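Local coordinates for protein VP2 (Primate bocaparvovirus 1, PDB 7L0Y) that forms the icosahedral T=1 capsid of human bocavirus 1 by self-assembly of 60 copies of the capsid proteins, at residues Lys34-Phe39 and Thr449-Cys454; Val105-Leu110 and Glu214-Thr219; Thr72-Asn77 and Trp162-Tyr167. All blocks are in the same frame, centred on the assembly; numbering follows the deposited sequence.

Overall arrangement
From the N terminus, residues 34-39 come first but find their partners 449-454 only late in the chain; interaction 1 thereby closes a loop of some four hundred residues that holds the other two contacts. Within it, residues 72-77 wait for 162-167 (interaction 3), while 105-110 pair with 214-219 (interaction 2), so the loops of interactions 2 and 3 cross. Interactions 1 and 2 belong to one jelly-roll sheet, joined by backbone bonds between strands 446-462 and 95-118. In interaction 3, strand 161-169, the parallel neighbour of 30-42, meets strand 71-74 of the facing sheet. Phe74 touches both Val452 and Ile107, bringing the three contacts together in the core.

Interaction 1. Residues Lys34-Phe39 and Thr449-Cys454; sequences KNTRQF and TGQVSC
Arg37 and Val452 form the central hydrogen-bonded pair of an antiparallel strand pairing, with Asn35-Cys454 and Phe39-Gly450 to either side. Six backbone bonds tie the strands; Arg37 N to Val452 O measures 2.8 Å and Gly450 N to Phe39 O 3.1 Å. In the intervening non-hydrogen-bonded pairs the CA atoms draw closer, to 4.0 Å for Thr36 CA and Ser453 CA.

Apolar contact gathers around Phe39. Its CG lies between the backbone N and the carbonyl carbon (chi1 66°), which turns the ring back across the partner strand. Gly450, with no side chain on this face, receives it: Gly450 CA stands over one ring face in a CH-pi contact, 4.0 Å from the Phe39 centroid and 26° off the normal. Val452 CG1 comes to 3.6 Å from Phe39 CD2, meeting the ring obliquely.

Arg37 and Thr36 place their polar ends away from the partner strand. Arg37 bends at chi2 (-66°), and its NH1 reaches Thr36 O at 3.0 Å, in the guanidinium plane but above the plane of the carbonyl, while NH2 bonds to Pro155 O. Thr36 OG1 bonds to Val21 O.

This is the pairing of the first and last strands of the jelly roll, usually called B and I. Strand 161-169 continues the pairing beyond 30-42, whereas strand 95-118 lies along the other edge of 446-462.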
loop_
_atom_site.group_PDB
_atom_site.type_symbol
_atom_site.label_atom_id
_atom_site.label_comp_id
_atom_site.label_asym_id
_atom_site.label_seq_id
_atom_site.Cartn_x
_atom_site.Cartn_y
_atom_site.Cartn_z
ATOM N N LYS A 34 61.969 -56.516 38.658
ATOM C CA LYS A 34 62.134 -55.439 39.618
ATOM C C LYS A 34 63.056 -55.923 40.717
ATOM O O LYS A 34 62.860 -57.011 41.256
ATOM C CB LYS A 34 60.797 -55.017 40.213
ATOM C CG LYS A 34 59.846 -54.424 39.225
ATOM C CD LYS A 34 58.570 -54.003 39.904
ATOM C CE LYS A 34 57.844 -55.181 40.519
ATOM N NZ LYS A 34 57.388 -56.177 39.509
ATOM N N ASN A 35 64.059 -55.127 41.044
ATOM C CA ASN A 35 65.029 -55.492 42.060
ATOM C C ASN A 35 65.398 -54.272 42.875
ATOM O O ASN A 35 65.669 -53.213 42.318
ATOM C CB ASN A 35 66.292 -56.078 41.440
ATOM C CG ASN A 35 66.114 -57.487 40.978
ATOM O OD1 ASN A 35 66.179 -58.413 41.772
ATOM N ND2 ASN A 35 65.877 -57.666 39.689
ATOM N N THR A 36 65.419 -54.423 44.186
ATOM C CA THR A 36 65.912 -53.387 45.070
ATOM C C THR A 36 67.024 -53.988 45.903
ATOM O O THR A 36 66.921 -55.131 46.345
ATOM C CB THR A 36 64.826 -52.838 45.992
ATOM O OG1 THR A 36 63.651 -52.568 45.238
ATOM C CG2 THR A 36 65.269 -51.535 46.578
ATOM N N ARG A 37 68.096 -53.234 46.086
ATOM C CA ARG A 37 69.125 -53.591 47.040
ATOM C C ARG A 37 69.358 -52.435 47.989
ATOM O O ARG A 37 69.064 -51.282 47.686
ATOM C CB ARG A 37 70.458 -53.954 46.385
ATOM C CG ARG A 37 70.420 -55.111 45.452
ATOM C CD ARG A 37 70.113 -56.399 46.156
ATOM N NE ARG A 37 70.157 -57.517 45.231
ATOM C CZ ARG A 37 69.125 -57.930 44.510
ATOM N NH1 ARG A 37 67.961 -57.313 44.599
ATOM N NH2 ARG A 37 69.263 -58.957 43.694
ATOM N N GLN A 38 69.894 -52.772 49.144
ATOM C CA GLN A 38 70.440 -51.818 50.088
ATOM C C GLN A 38 71.937 -51.772 49.837
ATOM O O GLN A 38 72.610 -52.800 49.930
ATOM C CB GLN A 38 70.107 -52.259 51.510
ATOM C CG GLN A 38 70.527 -51.375 52.657
ATOM C CD GLN A 38 69.863 -50.024 52.663
ATOM O OE1 GLN A 38 70.527 -49.002 52.590
ATOM N NE2 GLN A 38 68.544 -50.014 52.691
ATOM N N PHE A 39 72.454 -50.601 49.493
ATOM C CA PHE A 39 73.867 -50.459 49.194
ATOM C C PHE A 39 74.532 -49.631 50.281
ATOM O O PHE A 39 73.880 -48.861 50.983
ATOM C CB PHE A 39 74.118 -49.797 47.829
ATOM C CG PHE A 39 73.674 -48.370 47.753
ATOM C CD1 PHE A 39 74.505 -47.352 48.174
ATOM C CD2 PHE A 39 72.446 -48.040 47.245
ATOM C CE1 PHE A 39 74.103 -46.062 48.117
ATOM C CE2 PHE A 39 72.053 -46.742 47.170
ATOM C CZ PHE A 39 72.876 -45.756 47.608
ATOM N N THR A 449 74.418 -45.135 53.150
ATOM C CA THR A 449 73.630 -46.284 52.754
ATOM C C THR A 449 72.375 -45.776 52.072
ATOM O O THR A 449 71.897 -44.685 52.372
ATOM C CB THR A 449 73.254 -47.179 53.946
ATOM O OG1 THR A 449 72.496 -46.433 54.902
ATOM C CG2 THR A 449 74.485 -47.719 54.608
ATOM N N GLY A 450 71.854 -46.564 51.149
ATOM C CA GLY A 450 70.614 -46.220 50.504
ATOM C C GLY A 450 70.063 -47.422 49.788
ATOM O O GLY A 450 70.606 -48.520 49.874
ATOM N N GLN A 451 68.978 -47.199 49.064
ATOM C CA GLN A 451 68.352 -48.239 48.269
ATOM C C GLN A 451 68.505 -47.894 46.798
ATOM O O GLN A 451 68.269 -46.756 46.398
ATOM C CB GLN A 451 66.875 -48.404 48.640
ATOM C CG GLN A 451 66.668 -48.809 50.085
ATOM C CD GLN A 451 65.217 -49.047 50.460
ATOM O OE1 GLN A 451 64.298 -48.640 49.759
ATOM N NE2 GLN A 451 65.009 -49.686 51.601
ATOM N N VAL A 452 68.945 -48.866 46.011
ATOM C CA VAL A 452 68.859 -48.813 44.557
ATOM C C VAL A 452 67.800 -49.796 44.112
ATOM O O VAL A 452 67.780 -50.941 44.563
ATOM C CB VAL A 452 70.202 -49.122 43.872
ATOM C CG1 VAL A 452 71.061 -47.941 43.933
ATOM C CG2 VAL A 452 70.894 -50.262 44.579
ATOM N N SER A 453 66.925 -49.345 43.234
ATOM C CA SER A 453 65.978 -50.213 42.566
ATOM C C SER A 453 66.265 -50.176 41.076
ATOM O O SER A 453 66.364 -49.100 40.486
ATOM C CB SER A 453 64.541 -49.797 42.857
ATOM O OG SER A 453 64.254 -48.527 42.320
ATOM N N CYS A 454 66.427 -51.350 40.484
ATOM C CA CYS A 454 66.559 -51.509 39.046
ATOM C C CYS A 454 65.283 -52.149 38.531
ATOM O O CYS A 454 64.748 -53.063 39.161
ATOM C CB CYS A 454 67.775 -52.369 38.701
ATOM S SG CYS A 454 68.105 -52.575 36.944
#

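Interaction 2. Residues Val105-Leu110 and Glu214-Thr219; sequences VKIYNL and ESTEFT
Ile107 and Thr216 meet as a hydrogen-bonded pair in the antiparallel D-G strand pairing of the parvoviral jelly roll, within the sheet whose strands run B-I-D-G. Their backbones bond in both directions, Ile107 N to Thr216 O at 2.8 Å and Thr216 N to Ile107 O at 2.9 Å, and two further bonds join Val105 to Phe218.

The tight part lies on the face carrying Val105, Ile107, Thr216 and Phe218. Thr216 turns its methyl rather than its hydroxyl to the neighbouring strand: OG1 is anti to the backbone N (chi1 -173°) and bonds to Gln208, while CG2 rests 3.7 Å from Ile107 CB. Ile107 CD1 approaches Phe218 at the edge of the ring, 4.4 Å from CE2. Ile134 of the opposing sheet packs on Ile107, Thr216 and Phe218, burying this face inside the jelly roll.

Lys106 and Glu217 occupy the opposite, partly exposed face. Both chains are extended and run side by side in the same direction, so contact is made along their lengths, with Lys106 CG 3.6 Å from Glu217 CG. Their charged ends remain too far apart for a salt bridge.

Toward Glu214 the strands part as the backbone following strand 105-108 turns a corner at Asn109. Residues 215-217 also pair antiparallel with a strand of a neighbouring subunit, continuing the sheet across the interface. At the parting, Tyr108 CB still touches Ser215 CB at 3.5 Å, and Leu110 CD2 lies 3.7 Å from Glu214 O.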
loop_
_atom_site.group_PDB
_atom_site.type_symbol
_atom_site.label_atom_id
_atom_site.label_comp_id
_atom_site.label_asym_id
_atom_site.label_seq_id
_atom_site.Cartn_x
_atom_site.Cartn_y
_atom_site.Cartn_z
ATOM N N VAL A 105 66.498 -47.003 36.802
ATOM C CA VAL A 105 67.231 -47.123 38.054
ATOM C C VAL A 105 66.862 -45.953 38.947
ATOM O O VAL A 105 66.924 -44.798 38.520
ATOM C CB VAL A 105 68.750 -47.173 37.827
ATOM C CG1 VAL A 105 69.466 -47.165 39.150
ATOM C CG2 VAL A 105 69.121 -48.408 37.057
ATOM N N LYS A 106 66.474 -46.252 40.180
ATOM C CA LYS A 106 66.240 -45.244 41.200
ATOM C C LYS A 106 67.242 -45.429 42.325
ATOM O O LYS A 106 67.517 -46.555 42.736
ATOM C CB LYS A 106 64.825 -45.329 41.757
ATOM C CG LYS A 106 63.746 -45.005 40.769
ATOM C CD LYS A 106 62.390 -45.185 41.401
ATOM C CE LYS A 106 61.270 -44.834 40.448
ATOM N NZ LYS A 106 59.946 -45.071 41.075
ATOM N N ILE A 107 67.786 -44.322 42.813
ATOM C CA ILE A 107 68.580 -44.294 44.032
ATOM C C ILE A 107 67.839 -43.417 45.022
ATOM O O ILE A 107 67.560 -42.252 44.730
ATOM C CB ILE A 107 70.001 -43.768 43.775
ATOM C CG1 ILE A 107 70.729 -44.695 42.812
ATOM C CG2 ILE A 107 70.767 -43.674 45.062
ATOM C CD1 ILE A 107 71.997 -44.141 42.269
ATOM N N TYR A 108 67.508 -43.970 46.181
ATOM C CA TYR A 108 66.586 -43.290 47.077
ATOM C C TYR A 108 66.802 -43.790 48.495
ATOM O O TYR A 108 67.608 -44.686 48.743
ATOM C CB TYR A 108 65.149 -43.490 46.600
ATOM C CG TYR A 108 64.721 -44.923 46.557
ATOM C CD1 TYR A 108 63.988 -45.472 47.583
ATOM C CD2 TYR A 108 65.095 -45.740 45.506
ATOM C CE1 TYR A 108 63.608 -46.767 47.546
ATOM C CE2 TYR A 108 64.735 -47.040 45.467
ATOM C CZ TYR A 108 63.987 -47.554 46.488
ATOM O OH TYR A 108 63.604 -48.866 46.453
ATOM N N ASN A 109 66.057 -43.195 49.425
ATOM C CA ASN A 109 66.165 -43.476 50.857
ATOM C C ASN A 109 67.608 -43.421 51.329
ATOM O O ASN A 109 68.099 -44.319 52.009
ATOM C CB ASN A 109 65.527 -44.815 51.206
ATOM C CG ASN A 109 64.034 -44.766 51.128
ATOM O OD1 ASN A 109 63.442 -43.700 51.220
ATOM N ND2 ASN A 109 63.411 -45.913 50.954
ATOM N N LEU A 110 68.288 -42.342 50.976
ATOM C CA LEU A 110 69.699 -42.220 51.290
ATOM C C LEU A 110 69.878 -41.917 52.767
ATOM O O LEU A 110 69.082 -41.196 53.369
ATOM C CB LEU A 110 70.343 -41.120 50.454
ATOM C CG LEU A 110 70.670 -41.405 48.991
ATOM C CD1 LEU A 110 71.273 -42.778 48.891
ATOM C CD2 LEU A 110 69.444 -41.338 48.135
ATOM N N GLU A 214 66.221 -36.338 49.436
ATOM C CA GLU A 214 66.205 -36.379 47.984
ATOM C C GLU A 214 66.363 -37.800 47.446
ATOM O O GLU A 214 66.889 -38.692 48.110
ATOM C CB GLU A 214 67.284 -35.457 47.430
ATOM C CG GLU A 214 66.973 -34.001 47.701
ATOM C CD GLU A 214 68.020 -33.062 47.165
ATOM O OE1 GLU A 214 69.123 -33.529 46.838
ATOM O OE2 GLU A 214 67.725 -31.857 47.029
ATOM N N SER A 215 65.885 -38.001 46.220
ATOM C CA SER A 215 66.158 -39.216 45.466
ATOM C C SER A 215 66.488 -38.850 44.027
ATOM O O SER A 215 66.275 -37.720 43.591
ATOM C CB SER A 215 64.979 -40.192 45.516
ATOM O OG SER A 215 63.826 -39.654 44.912
ATOM N N THR A 216 67.027 -39.815 43.290
ATOM C CA THR A 216 67.382 -39.619 41.892
ATOM C C THR A 216 66.998 -40.848 41.083
ATOM O O THR A 216 66.889 -41.948 41.623
ATOM C CB THR A 216 68.886 -39.313 41.722
ATOM O OG1 THR A 216 69.160 -38.965 40.361
ATOM C CG2 THR A 216 69.745 -40.504 42.117
ATOM N N GLU A 217 66.791 -40.654 39.788
ATOM C CA GLU A 217 66.284 -41.703 38.919
ATOM C C GLU A 217 66.907 -41.604 37.534
ATOM O O GLU A 217 67.020 -40.516 36.974
ATOM C CB GLU A 217 64.770 -41.614 38.827
ATOM C CG GLU A 217 64.125 -42.693 38.013
ATOM C CD GLU A 217 62.622 -42.562 38.010
ATOM O OE1 GLU A 217 62.104 -41.639 38.674
ATOM O OE2 GLU A 217 61.955 -43.362 37.326
ATOM N N PHE A 218 67.297 -42.748 36.984
ATOM C CA PHE A 218 67.883 -42.844 35.655
ATOM C C PHE A 218 67.064 -43.800 34.805
ATOM O O PHE A 218 66.611 -44.836 35.288
ATOM C CB PHE A 218 69.325 -43.338 35.724
ATOM C CG PHE A 218 70.220 -42.456 36.518
ATOM C CD1 PHE A 218 70.780 -41.336 35.956
ATOM C CD2 PHE A 218 70.487 -42.738 37.839
ATOM C CE1 PHE A 218 71.591 -40.522 36.690
ATOM C CE2 PHE A 218 71.299 -41.921 38.575
ATOM C CZ PHE A 218 71.855 -40.814 37.998
ATOM N N THR A 219 66.870 -43.452 33.539
ATOM C CA THR A 219 66.205 -44.331 32.591
ATOM C C THR A 219 67.091 -44.561 31.379
ATOM O O THR A 219 67.888 -43.708 30.990
ATOM C CB THR A 219 64.849 -43.781 32.140
ATOM O OG1 THR A 219 65.012 -42.459 31.618
ATOM C CG2 THR A 219 63.869 -43.764 33.288
#

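Interaction 3. Residues Thr72-Asn77 and Trp162-Tyr167; sequences TYFNFN and WKLFQY
Trp162 pushes the six-membered end of its indole between Phe74 and Phe76, and each phenylalanine meets a different aspect of it. Phe74 offers its edge to the indole face, with centroids 5.4 Å apart and planes at 75°. Trp162 in turn presents its own edge, nearly perpendicular, to the face of Phe76. This T-shaped sequence depends on the tryptophan CG standing anti to its backbone N (chi1 -171°), which sends the ring across to residues 74-76. There the CZ2 corner comes 3.3 Å from Asn75 O, and next to it, across CE2, NE1 is held by Asp152 O.

Leu164 supplies the second bump. Its CD2 methyl sits over one face of Phe74, 3.9 Å from the ring centroid in a CH-pi contact, while CD1 lies over a face of Trp162. Closer to the backbone, Leu164 CB abuts Thr72 CB at 3.6 Å, the two side chains crossing at about a right angle.

The cluster occupies the interior of the jelly roll. Strand 71-74 pairs with 424-429 in the C-H-E-F sheet, and strand 161-169 runs parallel to 30-42 at the edge of the B-I-D-G sheet; Phe39 and Val452 from that sheet also pack against Phe74.

Past Leu164, strand segments 72-74 and 165-167 run at 111° between their N-to-C directions and are barely bonded: Tyr73 N to Phe165 O is weak, at 3.5 Å. Shape does more here. Gln166 O lies in the plane of the Tyr73 ring, at its edge, and Tyr167 CB nestles 3.8 Å from Tyr73 CD2. The tyrosine hydroxyl of residue 73 continues past them to Asp152 OD2, and Val244 of a neighbouring subunit packs against the same side chain.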
loop_
_atom_site.group_PDB
_atom_site.type_symbol
_atom_site.label_atom_id
_atom_site.label_comp_id
_atom_site.label_asym_id
_atom_site.label_seq_id
_atom_site.Cartn_x
_atom_site.Cartn_y
_atom_site.Cartn_z
ATOM N N THR A 72 82.990 -44.363 43.734
ATOM C CA THR A 72 82.521 -45.732 43.609
ATOM C C THR A 72 81.418 -45.756 42.565
ATOM O O THR A 72 80.919 -44.715 42.144
ATOM C CB THR A 72 81.990 -46.305 44.931
ATOM O OG1 THR A 72 80.946 -45.472 45.440
ATOM C CG2 THR A 72 83.077 -46.418 45.957
ATOM N N TYR A 73 81.047 -46.951 42.132
ATOM C CA TYR A 73 80.118 -47.071 41.023
ATOM C C TYR A 73 79.209 -48.272 41.217
ATOM O O TYR A 73 79.520 -49.205 41.952
ATOM C CB TYR A 73 80.869 -47.180 39.694
ATOM C CG TYR A 73 81.721 -48.411 39.593
ATOM C CD1 TYR A 73 81.238 -49.561 38.994
ATOM C CD2 TYR A 73 82.996 -48.435 40.123
ATOM C CE1 TYR A 73 82.000 -50.677 38.912
ATOM C CE2 TYR A 73 83.764 -49.552 40.046
ATOM C CZ TYR A 73 83.266 -50.670 39.441
ATOM O OH TYR A 73 84.042 -51.796 39.359
ATOM N N PHE A 74 78.071 -48.222 40.534
ATOM C CA PHE A 74 77.121 -49.318 40.456
ATOM C C PHE A 74 77.395 -50.157 39.219
ATOM O O PHE A 74 77.571 -49.623 38.123
ATOM C CB PHE A 74 75.686 -48.797 40.413
ATOM C CG PHE A 74 75.247 -48.133 41.670
ATOM C CD1 PHE A 74 74.709 -48.869 42.696
ATOM C CD2 PHE A 74 75.377 -46.774 41.834
ATOM C CE1 PHE A 74 74.328 -48.271 43.867
ATOM C CE2 PHE A 74 74.978 -46.171 43.002
ATOM C CZ PHE A 74 74.449 -46.920 44.017
ATOM N N ASN A 75 77.429 -51.470 39.400
ATOM C CA ASN A 75 77.587 -52.416 38.303
ATOM C C ASN A 75 76.385 -53.347 38.267
ATOM O O ASN A 75 76.220 -54.192 39.150
ATOM C CB ASN A 75 78.878 -53.206 38.446
ATOM C CG ASN A 75 79.141 -54.084 37.262
ATOM O OD1 ASN A 75 78.702 -53.795 36.156
ATOM N ND2 ASN A 75 79.861 -55.166 37.481
ATOM N N PHE A 76 75.554 -53.199 37.245
ATOM C CA PHE A 76 74.374 -54.028 37.064
ATOM C C PHE A 76 74.574 -55.165 36.078
ATOM O O PHE A 76 73.605 -55.846 35.748
ATOM C CB PHE A 76 73.194 -53.168 36.633
ATOM C CG PHE A 76 72.773 -52.200 37.669
ATOM C CD1 PHE A 76 71.904 -52.579 38.666
ATOM C CD2 PHE A 76 73.282 -50.921 37.679
ATOM C CE1 PHE A 76 71.528 -51.688 39.629
ATOM C CE2 PHE A 76 72.913 -50.035 38.640
ATOM C CZ PHE A 76 72.035 -50.415 39.616
ATOM N N ASN A 77 75.789 -55.386 35.584
ATOM C CA ASN A 77 75.945 -56.231 34.408
ATOM C C ASN A 77 76.147 -57.688 34.829
ATOM O O ASN A 77 77.256 -58.165 35.064
ATOM C CB ASN A 77 77.115 -55.714 33.590
ATOM C CG ASN A 77 77.230 -56.371 32.257
ATOM O OD1 ASN A 77 76.244 -56.796 31.677
ATOM N ND2 ASN A 77 78.442 -56.450 31.752
ATOM N N TRP A 162 74.881 -54.505 49.313
ATOM C CA TRP A 162 75.761 -54.288 48.189
ATOM C C TRP A 162 76.810 -53.235 48.512
ATOM O O TRP A 162 76.484 -52.072 48.689
ATOM C CB TRP A 162 74.909 -53.846 47.006
ATOM C CG TRP A 162 75.599 -53.767 45.699
ATOM C CD1 TRP A 162 76.857 -54.173 45.409
ATOM C CD2 TRP A 162 75.040 -53.287 44.479
ATOM N NE1 TRP A 162 77.131 -53.950 44.092
ATOM C CE2 TRP A 162 76.026 -53.410 43.496
ATOM C CE3 TRP A 162 73.800 -52.755 44.127
ATOM C CZ2 TRP A 162 75.817 -53.020 42.182
ATOM C CZ3 TRP A 162 73.593 -52.373 42.825
ATOM C CH2 TRP A 162 74.596 -52.503 41.869
ATOM N N LYS A 163 78.070 -53.646 48.586
ATOM C CA LYS A 163 79.154 -52.720 48.858
ATOM C C LYS A 163 79.756 -52.328 47.530
ATOM O O LYS A 163 80.200 -53.174 46.775
ATOM C CB LYS A 163 80.248 -53.375 49.692
ATOM C CG LYS A 163 79.778 -54.223 50.854
ATOM C CD LYS A 163 80.965 -54.598 51.726
ATOM C CE LYS A 163 80.565 -55.478 52.901
ATOM N NZ LYS A 163 80.337 -56.889 52.489
ATOM N N LEU A 164 79.764 -51.037 47.244
ATOM C CA LEU A 164 80.317 -50.527 46.001
ATOM C C LEU A 164 81.835 -50.594 45.962
ATOM O O LEU A 164 82.500 -50.454 46.979
ATOM C CB LEU A 164 79.826 -49.104 45.755
ATOM C CG LEU A 164 78.442 -49.005 45.110
ATOM C CD1 LEU A 164 77.606 -50.262 45.309
ATOM C CD2 LEU A 164 77.704 -47.757 45.555
ATOM N N PHE A 165 82.383 -50.820 44.779
ATOM C CA PHE A 165 83.824 -50.881 44.626
ATOM C C PHE A 165 84.355 -49.542 44.169
ATOM O O PHE A 165 83.634 -48.756 43.570
ATOM C CB PHE A 165 84.217 -51.946 43.612
ATOM C CG PHE A 165 84.312 -53.320 44.189
ATOM C CD1 PHE A 165 85.536 -53.847 44.544
ATOM C CD2 PHE A 165 83.178 -54.086 44.377
ATOM C CE1 PHE A 165 85.630 -55.113 45.077
ATOM C CE2 PHE A 165 83.264 -55.356 44.908
ATOM C CZ PHE A 165 84.492 -55.872 45.259
ATOM N N GLN A 166 85.621 -49.284 44.475
ATOM C CA GLN A 166 86.261 -48.059 44.049
ATOM C C GLN A 166 86.458 -48.050 42.545
ATOM O O GLN A 166 86.839 -49.052 41.943
ATOM C CB GLN A 166 87.603 -47.923 44.738
ATOM C CG GLN A 166 88.248 -46.620 44.492
ATOM C CD GLN A 166 89.527 -46.491 45.234
ATOM O OE1 GLN A 166 89.940 -47.400 45.941
ATOM N NE2 GLN A 166 90.156 -45.350 45.110
ATOM N N TYR A 167 86.213 -46.899 41.946
ATOM C CA TYR A 167 86.453 -46.701 40.533
ATOM C C TYR A 167 87.917 -46.396 40.270
ATOM O O TYR A 167 88.575 -45.693 41.035
ATOM C CB TYR A 167 85.562 -45.586 40.008
ATOM C CG TYR A 167 85.857 -45.146 38.605
ATOM C CD1 TYR A 167 85.684 -46.003 37.539
ATOM C CD2 TYR A 167 86.213 -43.846 38.341
ATOM C CE1 TYR A 167 85.926 -45.589 36.263
ATOM C CE2 TYR A 167 86.442 -43.429 37.082
ATOM C CZ TYR A 167 86.298 -44.298 36.041
ATOM O OH TYR A 167 86.527 -43.868 34.768
#